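PDB 6JCL: catechol O-methyltransferase from Mycobacterium tuberculosis, which transfers a methyl group from S-adenosyl-L-methionine to a hydroxyl of catechol-like compounds, using a divalent metal cation and working as a homodimer. Local coordinates for residues A[134-139]-A[150-155]; A[87-92]-A[126-131]; A[190-195]-A[215-220]. All coordinates share one frame; numbering follows the deposited sequence.

Overall arrangement
Following the chain from the N terminus, contact 2 comes first: strand 87-92 leads through helix 95-107, strand 114-118 and helix 121-124 to the loop 126-131, which returns to pack on that same strand. Contact 1 opens next, where strand 133-138 and helix 145-155 fold against each other after a short connection. Contact 3 closes last, joining the end of helix 180-194 to strand 212-219, with strand 198-206 between them along the chain. The three follow in series, none nested or crossed, and all reach one mixed sheet. Trp151 packs on Pro126 between contacts 1 and 2, while Ile153 meets His195 and Gln150 meets Met191 between contacts 1 and 3.

Contact 1. Residues A[134-139]-A[150-155]; sequences DLVFID and QWAIRL. With SR (strontium ion), chain J; SAH (S-adenosyl-L-homocysteine), chain I.
Val136 presents its side chain to Ala152 where strand 133-138 of the Rossmann-like methyltransferase sheet is covered by helix 145-155, the helix that follows it in the chain. Both methyls of Val136 border the one methyl of Ala152. CG1, anti to the backbone N (chi1 -172°), comes within 3.8 Å of Ala152 CB, and CG2, lying beside the N, is 4.0 Å from that same Ala152 CB. The alanine methyl therefore sits against the fork of the valine, and its small size lets the helix ride close, with the CA atoms of Val136 and Ala152 6.6 Å apart. Ile138, two residues on and facing the same way, adds a lighter touch: its CD1 lies 4.4 Å from Ala152 CB. CG1 and CD1 form an extended arm (chi2 -176°) that points from the strand toward the helix; Tyr148 and Ile149 of the same helix also touch Ile138. No hydrogen bond crosses between the two segments, and the three touching residues are buried.

The alternate residues serve the other face. Leu135 and Phe137 contact strands 63-67 and 160-165, and the Phe137 ring lies obliquely by the amino nitrogen of S-adenosyl-L-homocysteine. At the C-terminal end of the strand, where this fold places its active site, Asp139 holds a strontium ion with both carboxylate oxygens. Asp165 and Asn166 also bind the metal. A water bridges metal and cofactor product: it coordinates the strontium ion and donates to carboxylate oxygen OXT of S-adenosyl-L-homocysteine. The carboxylate of Asp139 is thus shared between metal and cofactor, since OD2, 2.6 Å from the strontium ion, also accepts a hydrogen bond from the cofactor N at 2.9 Å.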
loop_
_atom_site.group_PDB
_atom_site.type_symbol
_atom_site.label_atom_id
_atom_site.label_comp_id
_atom_site.label_asym_id
_atom_site.label_seq_id
_atom_site.Cartn_x
_atom_site.Cartn_y
_atom_site.Cartn_z
ATOM N N ASP A 134 -16.723 -2.370 -0.025
ATOM C CA ASP A 134 -15.591 -2.477 -0.941
ATOM C C ASP A 134 -14.255 -2.426 -0.214
ATOM O O ASP A 134 -13.254 -2.951 -0.718
ATOM C CB ASP A 134 -15.635 -1.340 -1.972
ATOM C CG ASP A 134 -16.954 -1.291 -2.730
ATOM O OD1 ASP A 134 -17.334 -2.330 -3.320
ATOM O OD2 ASP A 134 -17.614 -0.225 -2.744
ATOM N N LEU A 135 -14.220 -1.787 0.951
ATOM C CA LEU A 135 -12.984 -1.533 1.672
ATOM C C LEU A 135 -13.304 -1.510 3.154
ATOM O O LEU A 135 -14.288 -0.882 3.558
ATOM C CB LEU A 135 -12.383 -0.198 1.211
ATOM C CG LEU A 135 -11.211 0.381 1.999
ATOM C CD1 LEU A 135 -10.080 -0.594 1.997
ATOM C CD2 LEU A 135 -10.794 1.692 1.328
ATOM N N VAL A 136 -12.515 -2.226 3.957
ATOM C CA VAL A 136 -12.701 -2.250 5.401
ATOM C C VAL A 136 -11.377 -1.881 6.038
ATOM O O VAL A 136 -10.351 -2.501 5.731
ATOM C CB VAL A 136 -13.165 -3.627 5.914
ATOM C CG1 VAL A 136 -13.537 -3.558 7.423
ATOM C CG2 VAL A 136 -14.322 -4.135 5.082
ATOM N N PHE A 137 -11.392 -0.868 6.903
ATOM C CA PHE A 137 -10.201 -0.455 7.651
ATOM C C PHE A 137 -10.421 -0.803 9.111
ATOM O O PHE A 137 -11.357 -0.292 9.732
ATOM C CB PHE A 137 -9.946 1.044 7.489
ATOM C CG PHE A 137 -8.746 1.551 8.250
ATOM C CD1 PHE A 137 -7.527 0.882 8.197
ATOM C CD2 PHE A 137 -8.843 2.698 9.025
ATOM C CE1 PHE A 137 -6.398 1.367 8.924
ATOM C CE2 PHE A 137 -7.740 3.187 9.744
ATOM C CZ PHE A 137 -6.510 2.512 9.696
ATOM N N ILE A 138 -9.564 -1.664 9.668
ATOM C CA ILE A 138 -9.769 -2.195 11.012
ATOM C C ILE A 138 -8.729 -1.562 11.927
ATOM O O ILE A 138 -7.522 -1.820 11.795
ATOM C CB ILE A 138 -9.694 -3.728 11.031
ATOM C CG1 ILE A 138 -10.768 -4.308 10.091
ATOM C CG2 ILE A 138 -9.871 -4.262 12.468
ATOM C CD1 ILE A 138 -10.861 -5.836 10.093
ATOM N N ASP A 139 -9.184 -0.734 12.862
ATOM C CA ASP A 139 -8.262 0.048 13.683
ATOM C C ASP A 139 -8.897 0.383 15.035
ATOM O O ASP A 139 -8.893 1.535 15.478
ATOM C CB ASP A 139 -7.832 1.322 12.949
ATOM C CG ASP A 139 -6.646 2.010 13.632
ATOM O OD1 ASP A 139 -5.881 1.288 14.328
ATOM O OD2 ASP A 139 -6.489 3.254 13.491
ATOM N N GLN A 150 -13.425 -11.403 10.633
ATOM C CA GLN A 150 -14.500 -12.331 10.281
ATOM C C GLN A 150 -15.764 -11.580 9.863
ATOM O O GLN A 150 -16.412 -11.949 8.874
ATOM C CB GLN A 150 -14.768 -13.276 11.454
ATOM C CG GLN A 150 -13.658 -14.319 11.622
ATOM C CD GLN A 150 -13.712 -15.071 12.946
ATOM O OE1 GLN A 150 -14.206 -14.560 13.954
ATOM N NE2 GLN A 150 -13.203 -16.296 12.945
ATOM N N TRP A 151 -16.114 -10.506 10.580
ATOM C CA TRP A 151 -17.261 -9.692 10.176
ATOM C C TRP A 151 -16.999 -9.016 8.838
ATOM O O TRP A 151 -17.907 -8.913 8.004
ATOM C CB TRP A 151 -17.578 -8.635 11.246
ATOM C CG TRP A 151 -18.592 -9.114 12.245
ATOM C CD1 TRP A 151 -18.375 -9.408 13.563
ATOM C CD2 TRP A 151 -19.973 -9.388 11.995
ATOM N NE1 TRP A 151 -19.539 -9.844 14.146
ATOM C CE2 TRP A 151 -20.536 -9.839 13.207
ATOM C CE3 TRP A 151 -20.792 -9.286 10.869
ATOM C CZ2 TRP A 151 -21.880 -10.185 13.323
ATOM C CZ3 TRP A 151 -22.126 -9.640 10.982
ATOM C CH2 TRP A 151 -22.656 -10.083 12.203
ATOM N N ALA A 152 -15.767 -8.536 8.625
ATOM C CA ALA A 152 -15.432 -7.875 7.361
ATOM C C ALA A 152 -15.655 -8.808 6.182
ATOM O O ALA A 152 -16.222 -8.414 5.161
ATOM C CB ALA A 152 -13.984 -7.372 7.396
ATOM N N ILE A 153 -15.208 -10.054 6.301
ATOM C CA ILE A 153 -15.431 -11.028 5.238
ATOM C C ILE A 153 -16.918 -11.219 4.990
ATOM O O ILE A 153 -17.371 -11.236 3.839
ATOM C CB ILE A 153 -14.735 -12.350 5.596
ATOM C CG1 ILE A 153 -13.215 -12.143 5.593
ATOM C CG2 ILE A 153 -15.188 -13.487 4.670
ATOM C CD1 ILE A 153 -12.461 -13.322 6.165
ATOM N N ARG A 154 -17.708 -11.342 6.063
ATOM C CA ARG A 154 -19.145 -11.541 5.895
ATOM C C ARG A 154 -19.810 -10.339 5.228
ATOM O O ARG A 154 -20.736 -10.501 4.423
ATOM C CB ARG A 154 -19.788 -11.844 7.252
ATOM C CG ARG A 154 -21.311 -11.882 7.208
ATOM C CD ARG A 154 -21.904 -12.321 8.541
ATOM N NE ARG A 154 -23.335 -12.596 8.428
ATOM C CZ ARG A 154 -24.065 -13.161 9.386
ATOM N NH1 ARG A 154 -23.496 -13.509 10.533
ATOM N NH2 ARG A 154 -25.361 -13.375 9.200
ATOM N N LEU A 155 -19.346 -9.129 5.524
ATOM C CA LEU A 155 -20.026 -7.920 5.065
ATOM C C LEU A 155 -19.413 -7.321 3.801
ATOM O O LEU A 155 -19.914 -6.307 3.305
ATOM C CB LEU A 155 -20.031 -6.864 6.178
ATOM C CG LEU A 155 -20.746 -7.220 7.489
ATOM C CD1 LEU A 155 -20.632 -6.087 8.498
ATOM C CD2 LEU A 155 -22.203 -7.562 7.244
HETATM SR SR SR J . -4.092 2.989 14.532
HETATM N N SAH I . -8.607 5.215 13.022
HETATM C CA SAH I . -8.298 6.410 13.821
HETATM C CB SAH I . -7.708 5.993 15.165
HETATM C CG SAH I . -8.549 4.978 15.935
HETATM S SD SAH I . -7.929 4.841 17.632
HETATM C C SAH I . -7.338 7.333 13.084
HETATM O O SAH I . -7.549 8.546 12.971
HETATM O OXT SAH I . -6.345 6.844 12.559
HETATM C "C5'" SAH I . -8.973 3.452 18.137
HETATM C "C4'" SAH I . -10.435 3.835 18.382
HETATM O "O4'" SAH I . -11.165 2.639 18.566
HETATM C "C3'" SAH I . -10.683 4.665 19.649
HETATM O "O3'" SAH I . -11.426 5.830 19.290
HETATM C "C2'" SAH I . -11.506 3.766 20.556
HETATM O "O2'" SAH I . -12.406 4.460 21.412
HETATM C "C1'" SAH I . -12.172 2.842 19.533
HETATM N N9 SAH I . -12.646 1.555 20.065
HETATM C C8 SAH I . -12.024 0.771 21.016
HETATM N N7 SAH I . -12.794 -0.323 21.204
HETATM C C5 SAH I . -13.873 -0.244 20.384
HETATM C C6 SAH I . -14.965 -1.091 20.201
HETATM N N6 SAH I . -15.095 -2.228 20.894
HETATM N N1 SAH I . -15.916 -0.737 19.274
HETATM C C2 SAH I . -15.812 0.451 18.565
HETATM N N3 SAH I . -14.739 1.296 18.757
HETATM C C4 SAH I . -13.787 0.934 19.665
HETATM O O HOH W 1 -4.208 5.440 13.858
#

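Contact 2. Residues A[87-92]-A[126-131]; sequences RVVTLE and PTLAGG. With SAH (S-adenosyl-L-homocysteine), chain I.
Val89 and Leu128 reach toward each other tip to tip, and this apolar meeting carries the contact. Val89 CG1 comes to 3.9 Å from Leu128 CD2 and also borders the other leucine methyl, with 4.2 Å between Val89 CG1 and Leu128 CD1. The valine branch that does the touching is the one anti to its backbone N (chi1 178°). Leu91, two residues along the strand and pointing to the same side, joins more loosely through CD2, 4.3 Å from Leu128 CD2. Gly130 has its CA nearest that of Val89, and the absence of a side chain there lets the loop run close beside the valine's other methyl.

No hydrogen bond crosses between the segments; the strand's C-terminal end instead binds the cofactor product. Glu92 grips the ribose of S-adenosyl-L-homocysteine with two bonds: O3' donates to Glu92 OE1 at 2.7 Å, and O2' donates to Glu92 OE2 at 2.7 Å. An acidic residue holding both ribose hydroxyls at the end of the second strand is a hallmark of class I methyltransferases. Backbone N-H groups of Leu70 and Gln94 also bond to the carboxylate and fix its orientation.

Strand 87-92 lies between strands 63-67 and 114-118. Helix 73-82 packs on Val88 and Thr90, while Leu91 faces helix 121-124 and Leu128 extends to Leu65 of strand 63-67.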
loop_
_atom_site.group_PDB
_atom_site.type_symbol
_atom_site.label_atom_id
_atom_site.label_comp_id
_atom_site.label_asym_id
_atom_site.label_seq_id
_atom_site.Cartn_x
_atom_site.Cartn_y
_atom_site.Cartn_z
ATOM N N ARG A 87 -19.926 6.277 0.432
ATOM C CA ARG A 87 -20.423 6.356 1.790
ATOM C C ARG A 87 -19.452 5.611 2.682
ATOM O O ARG A 87 -18.902 4.576 2.289
ATOM C CB ARG A 87 -21.827 5.782 1.933
ATOM C CG ARG A 87 -22.950 6.601 1.218
ATOM C CD ARG A 87 -23.091 8.020 1.788
ATOM N NE ARG A 87 -24.248 8.738 1.244
ATOM C CZ ARG A 87 -24.221 9.502 0.153
ATOM N NH1 ARG A 87 -25.328 10.110 -0.265
ATOM N NH2 ARG A 87 -23.086 9.665 -0.522
ATOM N N VAL A 88 -19.200 6.181 3.853
ATOM C CA VAL A 88 -18.367 5.556 4.868
ATOM C C VAL A 88 -19.224 5.313 6.094
ATOM O O VAL A 88 -19.947 6.214 6.534
ATOM C CB VAL A 88 -17.151 6.428 5.228
ATOM C CG1 VAL A 88 -16.290 5.725 6.272
ATOM C CG2 VAL A 88 -16.353 6.783 3.953
ATOM N N VAL A 89 -19.158 4.095 6.631
ATOM C CA VAL A 89 -19.724 3.766 7.932
ATOM C C VAL A 89 -18.544 3.559 8.872
ATOM O O VAL A 89 -17.679 2.719 8.604
ATOM C CB VAL A 89 -20.610 2.511 7.864
ATOM C CG1 VAL A 89 -21.154 2.151 9.245
ATOM C CG2 VAL A 89 -21.752 2.718 6.873
ATOM N N THR A 90 -18.485 4.330 9.955
ATOM C CA THR A 90 -17.381 4.202 10.898
ATOM C C THR A 90 -17.928 3.941 12.299
ATOM O O THR A 90 -18.910 4.562 12.718
ATOM C CB THR A 90 -16.439 5.434 10.855
ATOM O OG1 THR A 90 -15.314 5.215 11.722
ATOM C CG2 THR A 90 -17.143 6.746 11.238
ATOM N N LEU A 91 -17.289 3.001 13.006
ATOM C CA LEU A 91 -17.765 2.488 14.286
ATOM C C LEU A 91 -16.897 3.017 15.423
ATOM O O LEU A 91 -15.669 2.902 15.375
ATOM C CB LEU A 91 -17.745 0.953 14.295
ATOM C CG LEU A 91 -18.472 0.285 13.122
ATOM C CD1 LEU A 91 -18.521 -1.228 13.303
ATOM C CD2 LEU A 91 -19.907 0.846 12.913
ATOM N N GLU A 92 -17.539 3.555 16.462
ATOM C CA GLU A 92 -16.806 4.165 17.572
ATOM C C GLU A 92 -17.578 3.901 18.855
ATOM O O GLU A 92 -18.772 4.184 18.907
ATOM C CB GLU A 92 -16.662 5.674 17.351
ATOM C CG GLU A 92 -16.010 6.419 18.505
ATOM C CD GLU A 92 -14.683 5.808 18.915
ATOM O OE1 GLU A 92 -13.811 5.598 18.028
ATOM O OE2 GLU A 92 -14.520 5.522 20.123
ATOM N N PRO A 126 -23.516 -6.425 13.590
ATOM C CA PRO A 126 -24.688 -7.199 13.127
ATOM C C PRO A 126 -25.886 -6.352 12.703
ATOM O O PRO A 126 -26.818 -6.898 12.101
ATOM C CB PRO A 126 -25.059 -8.059 14.345
ATOM C CG PRO A 126 -23.884 -8.040 15.231
ATOM C CD PRO A 126 -23.140 -6.779 14.976
ATOM N N THR A 127 -25.918 -5.064 13.027
ATOM C CA THR A 127 -27.044 -4.211 12.678
ATOM C C THR A 127 -26.811 -3.418 11.404
ATOM O O THR A 127 -27.739 -2.748 10.934
ATOM C CB THR A 127 -27.344 -3.229 13.821
ATOM O OG1 THR A 127 -26.306 -2.238 13.879
ATOM C CG2 THR A 127 -27.428 -3.969 15.144
ATOM N N LEU A 128 -25.601 -3.476 10.853
ATOM C CA LEU A 128 -25.246 -2.690 9.676
ATOM C C LEU A 128 -25.912 -3.220 8.417
ATOM O O LEU A 128 -25.883 -4.424 8.146
ATOM C CB LEU A 128 -23.733 -2.698 9.469
ATOM C CG LEU A 128 -22.827 -2.006 10.476
ATOM C CD1 LEU A 128 -21.405 -1.947 9.911
ATOM C CD2 LEU A 128 -23.347 -0.612 10.832
ATOM N N ALA A 129 -26.521 -2.317 7.648
ATOM C CA ALA A 129 -27.102 -2.666 6.356
ATOM C C ALA A 129 -26.492 -1.828 5.234
ATOM O O ALA A 129 -27.052 -1.771 4.133
ATOM C CB ALA A 129 -28.625 -2.515 6.387
ATOM N N GLY A 130 -25.344 -1.186 5.495
ATOM C CA GLY A 130 -24.683 -0.297 4.545
ATOM C C GLY A 130 -23.730 -0.947 3.553
ATOM O O GLY A 130 -22.963 -0.255 2.867
ATOM N N GLY A 131 -23.790 -2.278 3.462
ATOM C CA GLY A 131 -22.958 -3.065 2.576
ATOM C C GLY A 131 -23.658 -3.515 1.302
ATOM O O GLY A 131 -24.806 -3.131 1.031
HETATM N N SAH I . -8.607 5.215 13.022
HETATM C CA SAH I . -8.298 6.410 13.821
HETATM C CB SAH I . -7.708 5.993 15.165
HETATM C CG SAH I . -8.549 4.978 15.935
HETATM S SD SAH I . -7.929 4.841 17.632
HETATM C C SAH I . -7.338 7.333 13.084
HETATM O O SAH I . -7.549 8.546 12.971
HETATM O OXT SAH I . -6.345 6.844 12.559
HETATM C "C5'" SAH I . -8.973 3.452 18.137
HETATM C "C4'" SAH I . -10.435 3.835 18.382
HETATM O "O4'" SAH I . -11.165 2.639 18.566
HETATM C "C3'" SAH I . -10.683 4.665 19.649
HETATM O "O3'" SAH I . -11.426 5.830 19.290
HETATM C "C2'" SAH I . -11.506 3.766 20.556
HETATM O "O2'" SAH I . -12.406 4.460 21.412
HETATM C "C1'" SAH I . -12.172 2.842 19.533
HETATM N N9 SAH I . -12.646 1.555 20.065
HETATM C C8 SAH I . -12.024 0.771 21.016
HETATM N N7 SAH I . -12.794 -0.323 21.204
HETATM C C5 SAH I . -13.873 -0.244 20.384
HETATM C C6 SAH I . -14.965 -1.091 20.201
HETATM N N6 SAH I . -15.095 -2.228 20.894
HETATM N N1 SAH I . -15.916 -0.737 19.274
HETATM C C2 SAH I . -15.812 0.451 18.565
HETATM N N3 SAH I . -14.739 1.296 18.757
HETATM C C4 SAH I . -13.787 0.934 19.665
#

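Contact 3. Residues A[190-195]-A[215-220]; sequences QMMGEH and ALALVR
Met192 lays the end of its side chain against two alanine methyls of strand 212-219. The sulfur SD is 3.8 Å from Ala215 CB, and the terminal CE reaches farther along the strand to 3.6 Å from Ala217 CB. CE also keeps 3.9 Å from Ala215 CB, so the thioether end spans both alanines. The chain leaves the helix with CG beside the backbone N, runs straight at chi2 (176°), then bends at chi3 (79°), and that final turn brings the methyl over Ala217. Beyond the methionine, the carbonyl oxygen of His195 approaches the edge of the Arg220 guanidinium, near its plane. At 4.3 Å, His195 O and Arg220 NH2 are too far apart for a hydrogen bond.

The next shell explains these positions. Arg220 NH2 is instead hydrogen-bonded to the carbonyl oxygen of Pro196, and His195 ND1 to the backbone N of Gly197, so both polar side chains are tied to the turn after helix 180-194. Val164 of strand 160-165 gives Met192 a further apolar neighbour. On the other face of the strand, Leu216 and Leu218 pack on Leu54 and Ala58 of the second subunit.

Chemically the union is nearly all van der Waals: a flexible thioether against small methyls seats the helix on the sheet, and no hydrogen bond joins the two segments.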
loop_
_atom_site.group_PDB
_atom_site.type_symbol
_atom_site.label_atom_id
_atom_site.label_comp_id
_atom_site.label_asym_id
_atom_site.label_seq_id
_atom_site.Cartn_x
_atom_site.Cartn_y
_atom_site.Cartn_z
ATOM N N GLN A 190 -1.359 -14.438 12.049
ATOM C CA GLN A 190 -1.467 -15.883 11.871
ATOM C C GLN A 190 -2.855 -16.271 11.375
ATOM O O GLN A 190 -2.990 -17.130 10.491
ATOM C CB GLN A 190 -1.124 -16.580 13.183
ATOM C CG GLN A 190 0.370 -16.444 13.490
ATOM C CD GLN A 190 0.757 -17.084 14.812
ATOM O OE1 GLN A 190 0.058 -16.945 15.810
ATOM N NE2 GLN A 190 1.881 -17.799 14.813
ATOM N N MET A 191 -3.893 -15.602 11.882
ATOM C CA MET A 191 -5.244 -15.905 11.434
ATOM C C MET A 191 -5.424 -15.542 9.966
ATOM O O MET A 191 -6.006 -16.321 9.195
ATOM C CB MET A 191 -6.264 -15.162 12.304
ATOM C CG MET A 191 -7.715 -15.333 11.844
ATOM S SD MET A 191 -8.225 -13.966 10.769
ATOM C CE MET A 191 -10.007 -14.151 10.881
ATOM N N MET A 192 -4.882 -14.393 9.544
ATOM C CA MET A 192 -5.051 -13.973 8.155
ATOM C C MET A 192 -4.311 -14.912 7.213
ATOM O O MET A 192 -4.816 -15.242 6.132
ATOM C CB MET A 192 -4.574 -12.521 7.965
ATOM C CG MET A 192 -5.410 -11.504 8.740
ATOM S SD MET A 192 -4.811 -9.809 8.620
ATOM C CE MET A 192 -5.436 -9.389 7.002
ATOM N N GLY A 193 -3.128 -15.382 7.616
ATOM C CA GLY A 193 -2.388 -16.291 6.766
ATOM C C GLY A 193 -3.105 -17.613 6.596
ATOM O O GLY A 193 -3.045 -18.234 5.531
ATOM N N GLU A 194 -3.786 -18.068 7.649
ATOM C CA GLU A 194 -4.447 -19.364 7.619
ATOM C C GLU A 194 -5.836 -19.319 7.001
ATOM O O GLU A 194 -6.358 -20.369 6.608
ATOM C CB GLU A 194 -4.536 -19.925 9.037
ATOM C CG GLU A 194 -3.221 -20.473 9.557
ATOM C CD GLU A 194 -3.313 -20.940 11.004
ATOM O OE1 GLU A 194 -4.249 -20.512 11.714
ATOM O OE2 GLU A 194 -2.454 -21.746 11.426
ATOM N N HIS A 195 -6.443 -18.149 6.902
ATOM C CA HIS A 195 -7.835 -18.072 6.469
ATOM C C HIS A 195 -7.935 -18.381 4.984
ATOM O O HIS A 195 -7.329 -17.670 4.171
ATOM C CB HIS A 195 -8.420 -16.691 6.757
ATOM C CG HIS A 195 -9.916 -16.680 6.791
ATOM N ND1 HIS A 195 -10.685 -17.042 5.705
ATOM C CD2 HIS A 195 -10.784 -16.398 7.790
ATOM C CE1 HIS A 195 -11.964 -16.965 6.030
ATOM N NE2 HIS A 195 -12.050 -16.579 7.292
ATOM N N ALA A 215 -1.393 -4.805 7.710
ATOM C CA ALA A 215 -1.757 -5.958 6.902
ATOM C C ALA A 215 -2.746 -5.493 5.844
ATOM O O ALA A 215 -3.619 -4.657 6.112
ATOM C CB ALA A 215 -2.379 -7.067 7.761
ATOM N N LEU A 216 -2.599 -6.031 4.637
ATOM C CA LEU A 216 -3.542 -5.757 3.553
ATOM C C LEU A 216 -3.963 -7.087 2.970
ATOM O O LEU A 216 -3.114 -7.916 2.652
ATOM C CB LEU A 216 -2.911 -4.855 2.483
ATOM C CG LEU A 216 -3.883 -4.364 1.371
ATOM C CD1 LEU A 216 -3.537 -2.966 0.856
ATOM C CD2 LEU A 216 -3.880 -5.347 0.227
ATOM N N ALA A 217 -5.271 -7.305 2.838
ATOM C CA ALA A 217 -5.763 -8.571 2.320
ATOM C C ALA A 217 -6.869 -8.337 1.301
ATOM O O ALA A 217 -7.586 -7.334 1.360
ATOM C CB ALA A 217 -6.283 -9.458 3.453
ATOM N N LEU A 218 -6.997 -9.276 0.363
ATOM C CA LEU A 218 -8.137 -9.307 -0.541
ATOM C C LEU A 218 -9.096 -10.382 -0.077
ATOM O O LEU A 218 -8.668 -11.470 0.320
ATOM C CB LEU A 218 -7.701 -9.594 -1.972
ATOM C CG LEU A 218 -6.873 -8.501 -2.642
ATOM C CD1 LEU A 218 -6.693 -8.837 -4.120
ATOM C CD2 LEU A 218 -7.509 -7.120 -2.498
ATOM N N VAL A 219 -10.390 -10.082 -0.125
ATOM C CA VAL A 219 -11.395 -11.094 0.169
ATOM C C VAL A 219 -11.517 -11.946 -1.087
ATOM O O VAL A 219 -12.110 -11.527 -2.083
ATOM C CB VAL A 219 -12.741 -10.471 0.559
ATOM C CG1 VAL A 219 -13.805 -11.587 0.824
ATOM C CG2 VAL A 219 -12.583 -9.572 1.781
ATOM N N ARG A 220 -10.972 -13.155 -1.037
ATOM C CA ARG A 220 -11.068 -14.033 -2.194
ATOM C C ARG A 220 -12.440 -14.679 -2.284
ATOM O O ARG A 220 -12.922 -14.960 -3.390
ATOM C CB ARG A 220 -9.941 -15.072 -2.156
ATOM C CG ARG A 220 -10.204 -16.299 -1.314
ATOM C CD ARG A 220 -9.434 -17.502 -1.867
ATOM N NE ARG A 220 -8.070 -17.150 -2.257
ATOM C CZ ARG A 220 -7.030 -17.126 -1.424
ATOM N NH1 ARG A 220 -5.827 -16.792 -1.872
ATOM N NH2 ARG A 220 -7.191 -17.434 -0.140
#